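Long-range contacts in lipolytic enzyme, G-D-S-L family (Bacteroides thetaiotaomicron, PDB 7BR2), which metabolises the drug diltiazem as a gut bacterial serine esterase of the SGNH (GDSL) hydrolase family: residues M234-N239 against K259-D264; Y314-D319 against I445-I450. One frame throughout, in Å; residues are numbered along the deposited sequence.

Overall arrangement
Both contacts lie in the same outlying beta region, their centres about 36 and 35 Å from the centre of the chain and about 10 Å from each other. Contact 1 packs the mixed sheet, through strand 232-237, on the antiparallel sheet, through strand 260-267. Contact 2 lies inside that antiparallel sheet, pairing strand 313-318 with strand 443-449. Probable backbone hydrogen bonds link the contacts, Ile-261 O to Leu-447 N and Phe-263 O to Ile-445 N. Contact 1 closes before contact 2 opens, and between the two strands of contact 2 the chain makes a long, largely helical excursion. Strand 443-449 then returns between 260-267 and 313-318, tying distant parts of the chain into one beta unit.

Contact 1: residues M234-N239 against K259-D264; sequences MEINAN and KDISFD
Ala-238, which packs against Ile-261, sits in a turn gathered round one oxygen: Asn-237 OD1 accepts the backbone N-H of Lys-240 and, weakly, that of Asn-239, with Asn-239 N 2.9 Å from Asn-237 OD1. This second, weak bond has the i to i+2 pattern of an Asx turn, although its N-H points well off the oxygen (116°). The contact itself is apolar. Ile-261 holds CG1 anti to its backbone N (chi1 -171°) and stays extended through chi2, which carries CD1 outward to end 3.6 Å from Ala-238 CA. The same methyl group lies 4.0 Å from Ile-236 CG2. The two branches of Ile-236 thus divide their work, for its other arm turns to Phe-263. There Ile-236 CD1 sits over one face of the ring, displaced toward the rim, in a CH-pi contact 4.0 Å from the ring centroid. The nearest ring atom to this methyl is Phe-263 CZ, 3.6 Å from Ile-236 CD1. Met-234 approaches differently: its SD lies beside the ring edge, near the plane, 4.1 Å from Phe-263 CE2, a Met-aromatic contact. With an alanine here instead of Phe-263, the Ile-236 methyl would probably lose its aromatic face and the Met-234 sulfur its edge, opening a gap in the buried layer. The axes of strand segments 234-237 and 260-264 approach to 10.0 Å, their N-to-C directions 138° apart, consistent with face-to-face packing of two sheets. In the mixed sheet, strand 232-237 is flanked by 242-247 and 303-308, and Leu-305 of the latter also touches Met-234 and Phe-263. In the antiparallel sheet, Ile-251 of strand 249-257 meets the same two side chains, while Leu-447 and Ile-445 of strand 443-449 lie beside Ile-261 and Phe-263.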
ATOM      1  N   MET A 234      -1.420  24.105  11.813  1.00 40.32           N
ATOM      2  CA  MET A 234      -1.218  25.079  12.872  1.00 46.45           C
ATOM      3  C   MET A 234      -0.969  26.455  12.261  1.00 48.22           C
ATOM      4  O   MET A 234      -0.256  26.595  11.257  1.00 41.11           O
ATOM      5  CB  MET A 234      -0.056  24.693  13.789  1.00 42.17           C
ATOM      6  CG  MET A 234       1.288  24.799  13.123  1.00 46.77           C
ATOM      7  SD  MET A 234       2.512  23.733  13.874  1.00 45.97           S
ATOM      8  CE  MET A 234       2.682  22.518  12.572  1.00 32.97           C
ATOM      9  N   GLU A 235      -1.573  27.462  12.882  1.00 47.78           N
ATOM     10  CA  GLU A 235      -1.409  28.854  12.498  1.00 49.94           C
ATOM     11  C   GLU A 235      -1.136  29.655  13.756  1.00 48.86           C
ATOM     12  O   GLU A 235      -1.979  29.683  14.664  1.00 50.17           O
ATOM     13  CB  GLU A 235      -2.646  29.409  11.792  1.00 50.58           C
ATOM     14  CG  GLU A 235      -2.416  30.776  11.158  1.00 51.03           C
ATOM     15  CD  GLU A 235      -3.675  31.365  10.535  1.00 56.21           C
ATOM     16  OE1 GLU A 235      -4.525  30.605  10.017  1.00 54.92           O
ATOM     17  OE2 GLU A 235      -3.810  32.606  10.571  1.00 58.54           O
ATOM     18  N   ILE A 236       0.036  30.290  13.797  1.00 42.87           N
ATOM     19  CA  ILE A 236       0.477  31.138  14.897  1.00 52.60           C
ATOM     20  C   ILE A 236       0.590  32.576  14.402  1.00 55.65           C
ATOM     21  O   ILE A 236       1.294  32.854  13.422  1.00 49.83           O
ATOM     22  CB  ILE A 236       1.821  30.661  15.477  1.00 44.74           C
ATOM     23  CG1 ILE A 236       1.667  29.318  16.200  1.00 46.41           C
ATOM     24  CG2 ILE A 236       2.438  31.740  16.355  1.00 49.09           C
ATOM     25  CD1 ILE A 236       1.831  28.100  15.326  1.00 47.11           C
ATOM     26  N   ASN A 237      -0.079  33.493  15.096  1.00 53.61           N
ATOM     27  CA  ASN A 237       0.123  34.915  14.856  1.00 58.30           C
ATOM     28  C   ASN A 237       1.232  35.423  15.768  1.00 54.68           C
ATOM     29  O   ASN A 237       1.107  35.380  16.996  1.00 55.92           O
ATOM     30  CB  ASN A 237      -1.184  35.691  15.039  1.00 61.04           C
ATOM     31  CG  ASN A 237      -1.003  37.192  14.849  1.00 60.32           C
ATOM     32  OD1 ASN A 237      -0.311  37.843  15.631  1.00 57.18           O
ATOM     33  ND2 ASN A 237      -1.541  37.724  13.755  1.00 60.35           N
ATOM     34  N   ALA A 238       2.306  35.927  15.158  1.00 54.33           N
ATOM     35  CA  ALA A 238       3.482  36.304  15.932  1.00 58.18           C
ATOM     36  C   ALA A 238       3.226  37.514  16.823  1.00 63.35           C
ATOM     37  O   ALA A 238       3.747  37.573  17.940  1.00 61.64           O
ATOM     38  CB  ALA A 238       4.662  36.566  14.997  1.00 55.87           C
ATOM     39  N   ASN A 239       2.393  38.456  16.383  1.00 62.41           N
ATOM     40  CA  ASN A 239       2.181  39.651  17.189  1.00 66.72           C
ATOM     41  C   ASN A 239       1.223  39.427  18.354  1.00 66.37           C
ATOM     42  O   ASN A 239       1.273  40.180  19.332  1.00 68.38           O
ATOM     43  CB  ASN A 239       1.653  40.789  16.314  1.00 61.61           C
ATOM     44  CG  ASN A 239       2.533  41.053  15.099  1.00 66.79           C
ATOM     45  OD1 ASN A 239       2.031  41.216  13.987  1.00 62.15           O
ATOM     46  ND2 ASN A 239       3.853  41.103  15.310  1.00 67.05           N
ATOM     47  N   LYS A 259      13.282  39.245  17.843  1.00 61.16           N
ATOM     48  CA  LYS A 259      12.412  38.910  16.720  1.00 61.00           C
ATOM     49  C   LYS A 259      12.341  37.416  16.435  1.00 60.94           C
ATOM     50  O   LYS A 259      11.844  37.027  15.370  1.00 55.78           O
ATOM     51  CB  LYS A 259      12.884  39.606  15.447  1.00 68.06           C
ATOM     52  CG  LYS A 259      11.912  40.648  14.968  1.00 71.62           C
ATOM     53  CD  LYS A 259      12.500  42.030  15.120  1.00 69.94           C
ATOM     54  CE  LYS A 259      11.427  43.078  15.389  1.00 72.12           C
ATOM     55  NZ  LYS A 259      12.083  44.411  15.546  1.00 71.58           N
ATOM     56  N   ASP A 260      12.826  36.567  17.341  1.00 59.73           N
ATOM     57  CA  ASP A 260      12.665  35.125  17.195  1.00 51.50           C
ATOM     58  C   ASP A 260      11.381  34.678  17.868  1.00 51.06           C
ATOM     59  O   ASP A 260      10.995  35.194  18.920  1.00 56.36           O
ATOM     60  CB  ASP A 260      13.839  34.387  17.822  1.00 46.91           C
ATOM     61  CG  ASP A 260      15.156  34.862  17.307  1.00 48.55           C
ATOM     62  OD1 ASP A 260      15.162  35.498  16.239  1.00 52.86           O
ATOM     63  OD2 ASP A 260      16.171  34.660  18.003  1.00 52.00           O
ATOM     64  N   ILE A 261      10.740  33.676  17.287  1.00 48.12           N
ATOM     65  CA  ILE A 261       9.523  33.149  17.882  1.00 48.79           C
ATOM     66  C   ILE A 261       9.664  31.639  18.018  1.00 51.79           C
ATOM     67  O   ILE A 261      10.235  30.975  17.149  1.00 48.21           O
ATOM     68  CB  ILE A 261       8.276  33.543  17.068  1.00 48.72           C
ATOM     69  CG1 ILE A 261       7.003  33.180  17.836  1.00 51.24           C
ATOM     70  CG2 ILE A 261       8.309  32.926  15.681  1.00 41.60           C
ATOM     71  CD1 ILE A 261       5.749  33.811  17.264  1.00 53.89           C
ATOM     72  N   SER A 262       9.158  31.099  19.119  1.00 48.82           N
ATOM     73  CA  SER A 262       9.325  29.689  19.423  1.00 41.94           C
ATOM     74  C   SER A 262       8.071  29.183  20.111  1.00 43.89           C
ATOM     75  O   SER A 262       7.354  29.950  20.757  1.00 43.24           O
ATOM     76  CB  SER A 262      10.559  29.460  20.297  1.00 39.22           C
ATOM     77  OG  SER A 262      10.314  29.888  21.619  1.00 39.76           O
ATOM     78  N   PHE A 263       7.778  27.900  19.919  1.00 34.81           N
ATOM     79  CA  PHE A 263       6.647  27.307  20.615  1.00 43.03           C
ATOM     80  C   PHE A 263       6.817  25.795  20.691  1.00 44.30           C
ATOM     81  O   PHE A 263       7.731  25.211  20.099  1.00 42.98           O
ATOM     82  CB  PHE A 263       5.320  27.681  19.944  1.00 37.18           C
ATOM     83  CG  PHE A 263       5.264  27.356  18.484  1.00 39.34           C
ATOM     84  CD1 PHE A 263       5.754  28.248  17.543  1.00 41.09           C
ATOM     85  CD2 PHE A 263       4.690  26.174  18.043  1.00 42.47           C
ATOM     86  CE1 PHE A 263       5.687  27.962  16.193  1.00 41.17           C
ATOM     87  CE2 PHE A 263       4.621  25.879  16.694  1.00 40.85           C
ATOM     88  CZ  PHE A 263       5.118  26.771  15.765  1.00 42.53           C
ATOM     89  N   ASP A 264       5.919  25.175  21.450  1.00 40.87           N
ATOM     90  CA  ASP A 264       5.861  23.735  21.630  1.00 40.60           C
ATOM     91  C   ASP A 264       4.715  23.188  20.793  1.00 39.89           C
ATOM     92  O   ASP A 264       3.589  23.714  20.841  1.00 36.85           O
ATOM     93  CB  ASP A 264       5.684  23.382  23.106  1.00 36.21           C
ATOM     94  CG  ASP A 264       6.953  23.624  23.916  1.00 39.88           C
ATOM     95  OD1 ASP A 264       8.039  23.774  23.311  1.00 40.93           O
ATOM     96  OD2 ASP A 264       6.867  23.694  25.158  1.00 40.19           O
TER

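Contact 2: residues Y314-D319 against I445-I450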
ATOM      1  N   TYR A 314      13.602  34.038   7.849  1.00 59.87           N
ATOM      2  CA  TYR A 314      13.758  33.275   9.062  1.00 58.05           C
ATOM      3  C   TYR A 314      14.310  31.896   8.730  1.00 57.11           C
ATOM      4  O   TYR A 314      14.140  31.367   7.620  1.00 55.68           O
ATOM      5  CB  TYR A 314      12.412  33.151   9.825  1.00 55.09           C
ATOM      6  CG  TYR A 314      11.863  34.466  10.388  1.00 54.45           C
ATOM      7  CD1 TYR A 314      11.256  35.400   9.560  1.00 57.15           C
ATOM      8  CD2 TYR A 314      11.952  34.769  11.747  1.00 55.45           C
ATOM      9  CE1 TYR A 314      10.757  36.599  10.062  1.00 60.05           C
ATOM     10  CE2 TYR A 314      11.452  35.972  12.257  1.00 57.30           C
ATOM     11  CZ  TYR A 314      10.860  36.880  11.403  1.00 59.12           C
ATOM     12  OH  TYR A 314      10.362  38.070  11.887  1.00 67.36           O
ATOM     13  N   LYS A 315      14.996  31.339   9.715  1.00 58.06           N
ATOM     14  CA  LYS A 315      15.503  29.983   9.693  1.00 47.97           C
ATOM     15  C   LYS A 315      14.631  29.151  10.613  1.00 50.11           C
ATOM     16  O   LYS A 315      14.397  29.533  11.770  1.00 41.86           O
ATOM     17  CB  LYS A 315      16.957  29.919  10.129  1.00 50.69           C
ATOM     18  CG  LYS A 315      17.557  28.558   9.899  1.00 51.91           C
ATOM     19  CD  LYS A 315      19.017  28.527  10.281  1.00 63.07           C
ATOM     20  CE  LYS A 315      19.457  29.734  11.079  1.00 67.32           C
ATOM     21  NZ  LYS A 315      20.919  29.975  10.881  1.00 70.19           N
ATOM     22  N   LEU A 316      14.092  28.066  10.063  1.00 44.51           N
ATOM     23  CA  LEU A 316      13.251  27.145  10.807  1.00 43.81           C
ATOM     24  C   LEU A 316      14.129  26.081  11.442  1.00 43.27           C
ATOM     25  O   LEU A 316      14.894  25.410  10.745  1.00 39.32           O
ATOM     26  CB  LEU A 316      12.217  26.491   9.898  1.00 42.49           C
ATOM     27  CG  LEU A 316      11.489  25.315  10.555  1.00 40.49           C
ATOM     28  CD1 LEU A 316      10.713  25.756  11.793  1.00 44.47           C
ATOM     29  CD2 LEU A 316      10.586  24.627   9.557  1.00 40.64           C
ATOM     30  N   LEU A 317      14.023  25.944  12.761  1.00 45.05           N
ATOM     31  CA  LEU A 317      14.647  24.863  13.502  1.00 46.66           C
ATOM     32  C   LEU A 317      13.577  24.119  14.288  1.00 42.34           C
ATOM     33  O   LEU A 317      12.634  24.726  14.798  1.00 39.45           O
ATOM     34  CB  LEU A 317      15.723  25.380  14.460  1.00 43.98           C
ATOM     35  CG  LEU A 317      16.931  26.130  13.895  1.00 42.88           C
ATOM     36  CD1 LEU A 317      16.682  27.611  13.945  1.00 42.89           C
ATOM     37  CD2 LEU A 317      18.177  25.783  14.681  1.00 41.58           C
ATOM     38  N   ILE A 318      13.694  22.799  14.353  1.00 38.73           N
ATOM     39  CA  ILE A 318      12.805  21.994  15.177  1.00 34.20           C
ATOM     40  C   ILE A 318      13.692  21.139  16.061  1.00 40.40           C
ATOM     41  O   ILE A 318      14.562  20.416  15.553  1.00 41.43           O
ATOM     42  CB  ILE A 318      11.857  21.127  14.338  1.00 37.79           C
ATOM     43  CG1 ILE A 318      11.041  22.016  13.391  1.00 36.97           C
ATOM     44  CG2 ILE A 318      10.925  20.319  15.260  1.00 35.30           C
ATOM     45  CD1 ILE A 318       9.905  21.315  12.675  1.00 35.06           C
ATOM     46  N   ASP A 319      13.499  21.240  17.376  1.00 36.31           N
ATOM     47  CA  ASP A 319      14.368  20.570  18.341  1.00 42.78           C
ATOM     48  C   ASP A 319      15.842  20.862  18.058  1.00 40.76           C
ATOM     49  O   ASP A 319      16.703  19.985  18.149  1.00 44.72           O
ATOM     50  CB  ASP A 319      14.098  19.063  18.381  1.00 43.77           C
ATOM     51  CG  ASP A 319      12.935  18.711  19.285  1.00 41.86           C
ATOM     52  OD1 ASP A 319      12.353  19.640  19.882  1.00 40.65           O
ATOM     53  OD2 ASP A 319      12.616  17.507  19.403  1.00 45.01           O
ATOM     54  N   ILE A 445       9.685  24.176  18.218  1.00 37.64           N
ATOM     55  CA  ILE A 445       9.790  24.851  16.929  1.00 39.08           C
ATOM     56  C   ILE A 445      10.292  26.271  17.152  1.00 41.73           C
ATOM     57  O   ILE A 445       9.778  26.990  18.017  1.00 37.66           O
ATOM     58  CB  ILE A 445       8.441  24.840  16.193  1.00 34.52           C
ATOM     59  CG1 ILE A 445       8.014  23.385  15.941  1.00 35.08           C
ATOM     60  CG2 ILE A 445       8.539  25.644  14.911  1.00 34.57           C
ATOM     61  CD1 ILE A 445       6.768  23.215  15.087  1.00 32.88           C
ATOM     62  N   VAL A 446      11.283  26.682  16.359  1.00 42.99           N
ATOM     63  CA  VAL A 446      11.929  27.982  16.481  1.00 36.46           C
ATOM     64  C   VAL A 446      12.018  28.604  15.098  1.00 42.99           C
ATOM     65  O   VAL A 446      12.429  27.940  14.137  1.00 35.79           O
ATOM     66  CB  VAL A 446      13.342  27.858  17.086  1.00 37.16           C
ATOM     67  CG1 VAL A 446      14.116  29.153  16.907  1.00 36.31           C
ATOM     68  CG2 VAL A 446      13.286  27.431  18.541  1.00 39.33           C
ATOM     69  N   LEU A 447      11.633  29.874  14.996  1.00 45.79           N
ATOM     70  CA  LEU A 447      11.864  30.682  13.810  1.00 46.11           C
ATOM     71  C   LEU A 447      12.808  31.792  14.235  1.00 47.95           C
ATOM     72  O   LEU A 447      12.416  32.704  14.979  1.00 48.41           O
ATOM     73  CB  LEU A 447      10.562  31.230  13.229  1.00 43.72           C
ATOM     74  CG  LEU A 447       9.710  30.128  12.585  1.00 43.99           C
ATOM     75  CD1 LEU A 447       8.256  30.524  12.530  1.00 44.39           C
ATOM     76  CD2 LEU A 447      10.218  29.730  11.215  1.00 46.98           C
ATOM     77  N   ARG A 448      14.046  31.691  13.772  1.00 45.01           N
ATOM     78  CA  ARG A 448      15.119  32.597  14.143  1.00 51.81           C
ATOM     79  C   ARG A 448      15.300  33.567  12.982  1.00 55.19           C
ATOM     80  O   ARG A 448      15.507  33.131  11.848  1.00 53.18           O
ATOM     81  CB  ARG A 448      16.405  31.806  14.384  1.00 52.52           C
ATOM     82  CG  ARG A 448      17.647  32.642  14.605  1.00 52.80           C
ATOM     83  CD  ARG A 448      18.904  31.769  14.713  1.00 60.22           C
ATOM     84  NE  ARG A 448      18.847  30.721  15.733  1.00 69.09           N
ATOM     85  CZ  ARG A 448      19.700  29.699  15.795  1.00 65.76           C
ATOM     86  NH1 ARG A 448      20.656  29.577  14.882  1.00 68.99           N
ATOM     87  NH2 ARG A 448      19.591  28.790  16.756  1.00 59.93           N
ATOM     88  N   LYS A 449      15.201  34.865  13.229  1.00 54.51           N
ATOM     89  CA  LYS A 449      15.324  35.709  12.054  1.00 55.93           C
ATOM     90  C   LYS A 449      16.799  35.927  11.745  1.00 55.78           C
ATOM     91  O   LYS A 449      17.647  35.960  12.643  1.00 59.84           O
ATOM     92  CB  LYS A 449      14.562  37.023  12.213  1.00 56.83           C
ATOM     93  CG  LYS A 449      15.057  38.162  11.355  1.00 59.00           C
ATOM     94  CD  LYS A 449      13.891  39.107  11.092  1.00 60.84           C
ATOM     95  CE  LYS A 449      14.300  40.553  11.009  1.00 60.31           C
ATOM     96  NZ  LYS A 449      13.362  41.285  10.118  1.00 65.49           N
ATOM     97  N   ILE A 450      17.099  36.054  10.458  1.00 49.92           N
ATOM     98  CA  ILE A 450      18.477  36.163  10.002  1.00 59.54           C
ATOM     99  C   ILE A 450      18.755  37.587   9.567  1.00 63.77           C
ATOM    100  O   ILE A 450      17.864  38.216   8.996  1.00 57.56           O
ATOM    101  CB  ILE A 450      18.764  35.172   8.863  1.00 58.62           C
ATOM    102  CG1 ILE A 450      18.404  33.757   9.296  1.00 63.14           C
ATOM    103  CG2 ILE A 450      20.228  35.235   8.441  1.00 60.90           C
ATOM    104  CD1 ILE A 450      18.449  32.753   8.186  1.00 61.08           C
ATOM    105  OXT ILE A 450      19.846  38.128   9.790  1.00 66.16           O
TER
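Residues Tyr-314 to Ile-318 and Ile-445 to Lys-449 run antiparallel, the segment axes approaching to 4.3 Å at 155°, Lys-315 with Arg-448 and Leu-317 with Val-446 forming the hydrogen-bonded pairs. Each exchanges two N-H to O bonds, all nearly straight except Val-446 N to Leu-317 O, which is somewhat bent; Leu-317 N lies 2.9 Å from Val-446 O. Between and beyond them, Tyr-314 with Lys-449, Leu-316 with Leu-447 and Ile-318 with Ile-445 are non-hydrogen-bonded pairs whose side chains share one face of the sheet. On that face Lys-449 CB lies over the Tyr-314 ring, a CH-pi contact 3.7 Å from the centroid. The lysine chain continues across the phenol, its CD reaching 3.8 Å from Tyr-314 CZ, and its ammonium ends at a weak hydrogen bond with Lys-311 O. Farther along, Leu-316 CD1 meets Ile-445 CG2 at 3.8 Å. Leu-447 CD2 rests on Leu-316 CB from across the strand pair. The other face is more polar. Arg-448 lays one face of its guanidinium on Leu-317 CD1, which stands 4.0 Å above the plane and over its centre. Lys-315 runs alongside the arginine and points the same way, leaving Lys-315 NZ only 4.0 Å from Arg-448 NH1, a meeting of like charges that is probably unfavourable unless screened by solvent. Ile-450 CD1 covers Lys-315 CB at 3.7 Å. Beyond the pair, Asp-319 forms a salt bridge to Arg-443 at the start of strand 443-449. Both are interior strands of a five-stranded antiparallel sheet, 321-327 flanking 313-318 and 260-267 flanking 443-449, where Ile-445 and Leu-447 also meet Phe-263 and Ile-261; helix 328-333 packs Leu-331 on Tyr-314 and Leu-447, while Ile-318 meets the beginning of helix 344-377.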